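Local structure of beta-mannosidase (Trichoderma harzianum, 4CVU) at residues A104-F109 against Q134-V139; D110-Y115 against L152-G157. The protein probably removes beta-linked mannose from the non-reducing ends of oligosaccharides by hydrolysis, as a glycoside hydrolase of family 2. One frame throughout, in Å; residues are numbered along the deposited sequence.

Both interactions lie in the galactose-binding domain-like region near the N-terminus, with centres about 13 Å apart. Along the chain the order is 104-109, 110-115, 134-139, 152-157, so the segments of the two contacts alternate. Strand 103-109 leads straight into the loop 110-115. Interaction 1 is within the four-stranded antiparallel sheet. Interaction 2 joins that loop to strand 152-156 of the six-stranded sheet. The two touch where Leu-107 CD1 meets Leu-152 CD1 at 3.9 Å, and Phe-109 packs on Ile-154. A probable hydrogen bond joins Gln-134 to Asp-110. The packing of Leu-107 and Phe-109 against Leu-152 and Ile-154 lies between the two sheets of the beta-sandwich.

Interaction 1. Residues A104-F109 against Q134-V139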
# COMPACT_ATOMS: atom_id res chain seq x y z
N ALA A 104 -33.78 -34.35 -22.76
CA ALA A 104 -32.64 -34.68 -21.92
C ALA A 104 -31.97 -33.37 -21.46
O ALA A 104 -31.66 -32.51 -22.29
CB ALA A 104 -31.64 -35.55 -22.66
N THR A 105 -31.76 -33.24 -20.15
CA THR A 105 -31.15 -32.05 -19.57
C THR A 105 -29.78 -32.41 -19.03
O THR A 105 -29.68 -33.23 -18.12
CB THR A 105 -32.01 -31.48 -18.43
OG1 THR A 105 -33.33 -31.18 -18.93
CG2 THR A 105 -31.41 -30.19 -17.86
N TRP A 106 -28.74 -31.77 -19.58
CA TRP A 106 -27.35 -32.00 -19.17
C TRP A 106 -26.72 -30.76 -18.52
O TRP A 106 -27.00 -29.63 -18.90
CB TRP A 106 -26.50 -32.38 -20.38
CG TRP A 106 -26.84 -33.72 -20.96
CD1 TRP A 106 -27.81 -33.99 -21.89
CD2 TRP A 106 -26.21 -34.97 -20.66
NE1 TRP A 106 -27.82 -35.33 -22.19
CE2 TRP A 106 -26.85 -35.96 -21.44
CE3 TRP A 106 -25.18 -35.35 -19.80
CZ2 TRP A 106 -26.48 -37.31 -21.39
CZ3 TRP A 106 -24.80 -36.67 -19.74
CH2 TRP A 106 -25.47 -37.66 -20.54
N LEU A 107 -25.86 -31.01 -17.53
CA LEU A 107 -24.91 -30.00 -17.06
C LEU A 107 -23.60 -30.25 -17.79
O LEU A 107 -23.09 -31.37 -17.79
CB LEU A 107 -24.68 -30.12 -15.55
CG LEU A 107 -25.91 -30.02 -14.64
CD1 LEU A 107 -25.52 -30.21 -13.19
CD2 LEU A 107 -26.60 -28.69 -14.85
N VAL A 108 -23.06 -29.21 -18.40
CA VAL A 108 -21.75 -29.30 -19.03
C VAL A 108 -20.82 -28.28 -18.40
O VAL A 108 -21.09 -27.09 -18.44
CB VAL A 108 -21.82 -29.09 -20.56
CG1 VAL A 108 -20.44 -29.29 -21.17
CG2 VAL A 108 -22.80 -30.08 -21.20
N PHE A 109 -19.73 -28.78 -17.82
CA PHE A 109 -18.74 -27.95 -17.11
C PHE A 109 -17.39 -28.05 -17.79
O PHE A 109 -16.77 -29.12 -17.81
CB PHE A 109 -18.59 -28.42 -15.66
CG PHE A 109 -19.84 -28.26 -14.82
CD1 PHE A 109 -20.29 -26.99 -14.47
CD2 PHE A 109 -20.52 -29.37 -14.35
CE1 PHE A 109 -21.41 -26.82 -13.68
CE2 PHE A 109 -21.65 -29.21 -13.55
CZ PHE A 109 -22.10 -27.94 -13.23
N GLN A 134 -13.44 -31.78 -18.70
CA GLN A 134 -14.80 -31.35 -18.97
C GLN A 134 -15.71 -32.40 -18.35
O GLN A 134 -15.56 -33.61 -18.64
CB GLN A 134 -15.04 -31.30 -20.47
CG GLN A 134 -16.45 -30.89 -20.91
CD GLN A 134 -16.55 -30.82 -22.42
OE1 GLN A 134 -16.21 -31.78 -23.12
NE2 GLN A 134 -17.04 -29.68 -22.94
N TRP A 135 -16.62 -31.95 -17.49
CA TRP A 135 -17.55 -32.86 -16.83
C TRP A 135 -18.95 -32.60 -17.35
O TRP A 135 -19.32 -31.45 -17.59
CB TRP A 135 -17.50 -32.66 -15.31
CG TRP A 135 -16.14 -32.91 -14.67
CD1 TRP A 135 -15.24 -31.95 -14.25
CD2 TRP A 135 -15.54 -34.18 -14.35
NE1 TRP A 135 -14.13 -32.55 -13.71
CE2 TRP A 135 -14.28 -33.91 -13.76
CE3 TRP A 135 -15.94 -35.51 -14.49
CZ2 TRP A 135 -13.43 -34.93 -13.33
CZ3 TRP A 135 -15.09 -36.51 -14.06
CH2 TRP A 135 -13.85 -36.22 -13.49
N PHE A 136 -19.73 -33.67 -17.52
CA PHE A 136 -21.14 -33.56 -17.91
C PHE A 136 -22.02 -34.59 -17.18
O PHE A 136 -21.63 -35.73 -16.99
CB PHE A 136 -21.30 -33.72 -19.41
CG PHE A 136 -20.50 -34.86 -19.98
CD1 PHE A 136 -19.18 -34.67 -20.34
CD2 PHE A 136 -21.06 -36.10 -20.14
CE1 PHE A 136 -18.44 -35.70 -20.86
CE2 PHE A 136 -20.32 -37.14 -20.65
CZ PHE A 136 -19.00 -36.93 -21.01
N TYR A 137 -23.20 -34.14 -16.76
CA TYR A 137 -24.08 -34.92 -15.90
C TYR A 137 -25.51 -34.80 -16.39
O TYR A 137 -25.99 -33.72 -16.70
CB TYR A 137 -23.98 -34.42 -14.46
CG TYR A 137 -22.57 -34.45 -13.89
CD1 TYR A 137 -21.95 -35.66 -13.60
CD2 TYR A 137 -21.87 -33.26 -13.62
CE1 TYR A 137 -20.67 -35.71 -13.09
CE2 TYR A 137 -20.59 -33.30 -13.10
CZ TYR A 137 -19.98 -34.53 -12.84
OH TYR A 137 -18.71 -34.59 -12.33
N ASP A 138 -26.18 -35.94 -16.49
CA ASP A 138 -27.58 -35.99 -16.91
C ASP A 138 -28.47 -35.73 -15.69
O ASP A 138 -28.54 -36.55 -14.79
CB ASP A 138 -27.89 -37.36 -17.53
CG ASP A 138 -29.25 -37.39 -18.26
OD1 ASP A 138 -30.18 -36.63 -17.89
OD2 ASP A 138 -29.36 -38.20 -19.22
N VAL A 139 -29.13 -34.57 -15.66
CA VAL A 139 -29.99 -34.19 -14.53
C VAL A 139 -31.49 -34.30 -14.83
O VAL A 139 -32.32 -33.72 -14.12
CB VAL A 139 -29.68 -32.77 -13.98
CG1 VAL A 139 -28.24 -32.69 -13.48
CG2 VAL A 139 -29.94 -31.69 -15.03
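Phe-109 and Trp-135 form a hydrogen-bonded antiparallel pair, with Phe-109 N 2.7 Å from Trp-135 O. Leu-107 and Tyr-137 form the next such pair, and Leu-107 N lies 2.8 Å from Tyr-137 O. Each pair also has the return bond. A fifth bond, Val-139 N to Thr-105 O at 2.9 Å, continues the pattern to the N-cap of helix 140-145. There Ser-140 OG bonds both Asp-138 OD1 and Thr-105 N. In the domain's beta-sandwich, strand 135-138 is an outermost strand of the four-stranded sheet within this chain, and 103-109 is its inner neighbour.

On one face of the sheet, the Asp-138 CB sits over the six-membered ring of Trp-106, 3.8 Å from its centroid. This is a CH-pi contact, with the carboxylate turned 38° from the ring plane. Trp-106 has CG beside its own backbone N (chi1 -68°), which swings the indole across toward strand 135-138. Trp-106 CZ3 then meets the edge of the Phe-136 ring, 3.8 Å from Phe-136 CD2 and in plane. Leu-261 of strand 252-261 packs on both aromatic residues. Replacing this tryptophan by an alanine is likely to leave Asp-138 CB and the Phe-136 edge without their partner and open a gap beside Leu-261.

The opposite face holds Leu-107, Phe-109 and Tyr-137. Phe-109 CE2 and Tyr-137 CD2 meet edge to edge at 4.1 Å. Val-139 CG1 lies 3.7 Å from Leu-107 CD1, while its CG2 packs 3.5 Å from Thr-105 CG2. Leu-107 and Phe-109 also rest on Val-118 of strand 116-120, in the facing sheet.

Interaction 2. Residues D110-Y115 against L152-G157; sequences DGLDTY and LSINFG. With NAG (2-acetamido-2-deoxy-beta-D-glucopyranose), chain C.
Tyr-115 and Gly-157 are the closest backbone pair, where the end of the loop 110-115 meets the end of strand 152-156. The CA lines of 112-115 and 154-157 are 45° apart. Gly-157 N gives Tyr-115 O a straight hydrogen bond of 2.9 Å, with an N-H...O angle of 169°. The donor is tilted out of the carbonyl plane. The peptide before Thr-114 is cis. A water bridges the two segments: it accepts from Thr-114 N at 3.0 Å and donates to Tyr-115 O and Gly-157 O. It thus links both segments a second time.

Phe-156 is the main side chain in the contact. Its CG lies beside the backbone N (chi1 -66°), which turns the ring toward the loop. There Phe-156 CD1 comes within 3.2 Å of Asp-113 O, and Leu-112 CD2 meets the ring at its edge, 4.1 Å from Phe-156 CZ. Leu-112 CD2 is also 4.2 Å from Ile-154 CD1, so Leu-112 spans two residues of the strand. Within the loop, Thr-114 OG1 donates to Asp-113 OD1, which also forms a salt bridge with Lys-193. The Tyr-115 ring turns from the strand to pack on helix 159-168.

Asn-155 points away from the loop and holds a sugar. Its ND2 donates to NAG O7 at 2.8 Å, and NAG O6 donates to Asn-155 O at 2.9 Å. Asn-86 ND2 bonds Asn-155 OD1, which helps fix the turn of the amide. Gly-157 CA lies 3.2 Å from NAG O5, where a CB would be crowded. The NAG belongs to a glycan carried by the protein itself. In this galactose-binding-like beta-sandwich, the glycan lies against the outer face of the six-stranded sheet, beside strand 152-156, which runs antiparallel to both 87-91 and 116-120.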
# COMPACT_ATOMS: atom_id res chain seq x y z
N ASP A 110 -16.93 -26.96 -18.37
CA ASP A 110 -15.63 -26.98 -19.04
C ASP A 110 -14.45 -26.96 -18.03
O ASP A 110 -13.31 -27.32 -18.39
CB ASP A 110 -15.50 -25.85 -20.05
CG ASP A 110 -16.43 -26.01 -21.24
OD1 ASP A 110 -17.18 -27.01 -21.33
OD2 ASP A 110 -16.43 -25.12 -22.08
N GLY A 111 -14.73 -26.59 -16.78
CA GLY A 111 -13.70 -26.70 -15.74
C GLY A 111 -14.19 -26.37 -14.35
O GLY A 111 -14.79 -25.31 -14.13
N LEU A 112 -13.94 -27.29 -13.41
CA LEU A 112 -14.26 -27.07 -12.02
C LEU A 112 -13.00 -27.37 -11.21
O LEU A 112 -12.34 -28.37 -11.43
CB LEU A 112 -15.40 -27.98 -11.56
CG LEU A 112 -16.73 -27.83 -12.31
CD1 LEU A 112 -17.58 -29.03 -11.97
CD2 LEU A 112 -17.44 -26.52 -11.97
N ASP A 113 -12.66 -26.47 -10.29
CA ASP A 113 -11.37 -26.47 -9.62
C ASP A 113 -11.60 -26.61 -8.14
O ASP A 113 -12.14 -25.68 -7.53
CB ASP A 113 -10.67 -25.12 -9.91
CG ASP A 113 -9.27 -25.04 -9.34
OD1 ASP A 113 -8.68 -26.05 -8.89
OD2 ASP A 113 -8.72 -23.92 -9.40
N THR A 114 -11.30 -27.78 -7.54
CA THR A 114 -11.10 -29.08 -8.19
C THR A 114 -12.12 -30.15 -7.65
O THR A 114 -13.07 -30.50 -8.33
CB THR A 114 -9.63 -29.56 -8.01
OG1 THR A 114 -8.77 -28.76 -8.81
CG2 THR A 114 -9.45 -31.01 -8.43
N TYR A 115 -11.90 -30.64 -6.41
CA TYR A 115 -12.83 -31.56 -5.76
C TYR A 115 -14.12 -30.80 -5.46
O TYR A 115 -14.10 -29.77 -4.78
CB TYR A 115 -12.29 -32.11 -4.44
CG TYR A 115 -11.00 -32.90 -4.50
CD1 TYR A 115 -10.97 -34.22 -4.95
CD2 TYR A 115 -9.82 -32.36 -4.04
CE1 TYR A 115 -9.77 -34.95 -4.98
CE2 TYR A 115 -8.63 -33.08 -4.03
CZ TYR A 115 -8.59 -34.36 -4.52
OH TYR A 115 -7.37 -35.05 -4.52
N LEU A 152 -28.97 -25.09 -8.67
CA LEU A 152 -27.69 -25.75 -8.88
C LEU A 152 -26.70 -25.25 -7.85
O LEU A 152 -26.52 -24.04 -7.71
CB LEU A 152 -27.17 -25.43 -10.27
CG LEU A 152 -25.76 -25.92 -10.64
CD1 LEU A 152 -25.62 -27.43 -10.47
CD2 LEU A 152 -25.48 -25.51 -12.07
N SER A 153 -26.08 -26.17 -7.11
CA SER A 153 -25.06 -25.81 -6.16
C SER A 153 -23.84 -26.68 -6.37
O SER A 153 -23.97 -27.86 -6.72
CB SER A 153 -25.55 -25.91 -4.72
OG SER A 153 -25.55 -27.24 -4.28
N ILE A 154 -22.67 -26.07 -6.15
CA ILE A 154 -21.39 -26.74 -6.32
C ILE A 154 -20.52 -26.50 -5.09
O ILE A 154 -19.97 -25.40 -4.88
CB ILE A 154 -20.66 -26.25 -7.59
CG1 ILE A 154 -21.63 -26.13 -8.77
CG2 ILE A 154 -19.53 -27.21 -7.95
CD1 ILE A 154 -21.03 -25.51 -10.00
N ASN A 155 -20.41 -27.51 -4.25
CA ASN A 155 -19.68 -27.39 -3.00
C ASN A 155 -18.23 -27.81 -3.22
O ASN A 155 -17.97 -28.98 -3.42
CB ASN A 155 -20.37 -28.24 -1.93
CG ASN A 155 -19.70 -28.14 -0.57
OD1 ASN A 155 -18.69 -27.49 -0.41
ND2 ASN A 155 -20.29 -28.81 0.42
N PHE A 156 -17.31 -26.83 -3.21
CA PHE A 156 -15.88 -27.05 -3.48
C PHE A 156 -15.10 -27.33 -2.21
O PHE A 156 -15.19 -26.59 -1.24
CB PHE A 156 -15.26 -25.84 -4.20
CG PHE A 156 -15.77 -25.60 -5.59
CD1 PHE A 156 -15.19 -26.22 -6.69
CD2 PHE A 156 -16.84 -24.73 -5.81
CE1 PHE A 156 -15.68 -25.99 -7.97
CE2 PHE A 156 -17.32 -24.50 -7.08
CZ PHE A 156 -16.74 -25.13 -8.17
N GLY A 157 -14.32 -28.42 -2.20
CA GLY A 157 -13.55 -28.80 -1.01
C GLY A 157 -12.36 -27.92 -0.72
O GLY A 157 -11.89 -27.16 -1.58
C1 NAG C . -16.30 -30.11 1.23
C2 NAG C . -17.53 -30.83 1.84
C3 NAG C . -17.41 -32.33 1.63
C4 NAG C . -17.09 -32.69 0.18
C5 NAG C . -15.93 -31.82 -0.37
C6 NAG C . -15.71 -32.04 -1.89
C7 NAG C . -18.55 -29.69 3.72
C8 NAG C . -18.63 -29.43 5.19
N2 NAG C . -17.65 -30.55 3.27
O3 NAG C . -18.64 -32.93 2.02
O4 NAG C . -16.71 -34.06 0.15
O5 NAG C . -16.17 -30.45 -0.14
O6 NAG C . -16.76 -31.47 -2.66
O7 NAG C . -19.31 -29.09 2.98
O HOH W 1 -11.65 -28.30 -4.58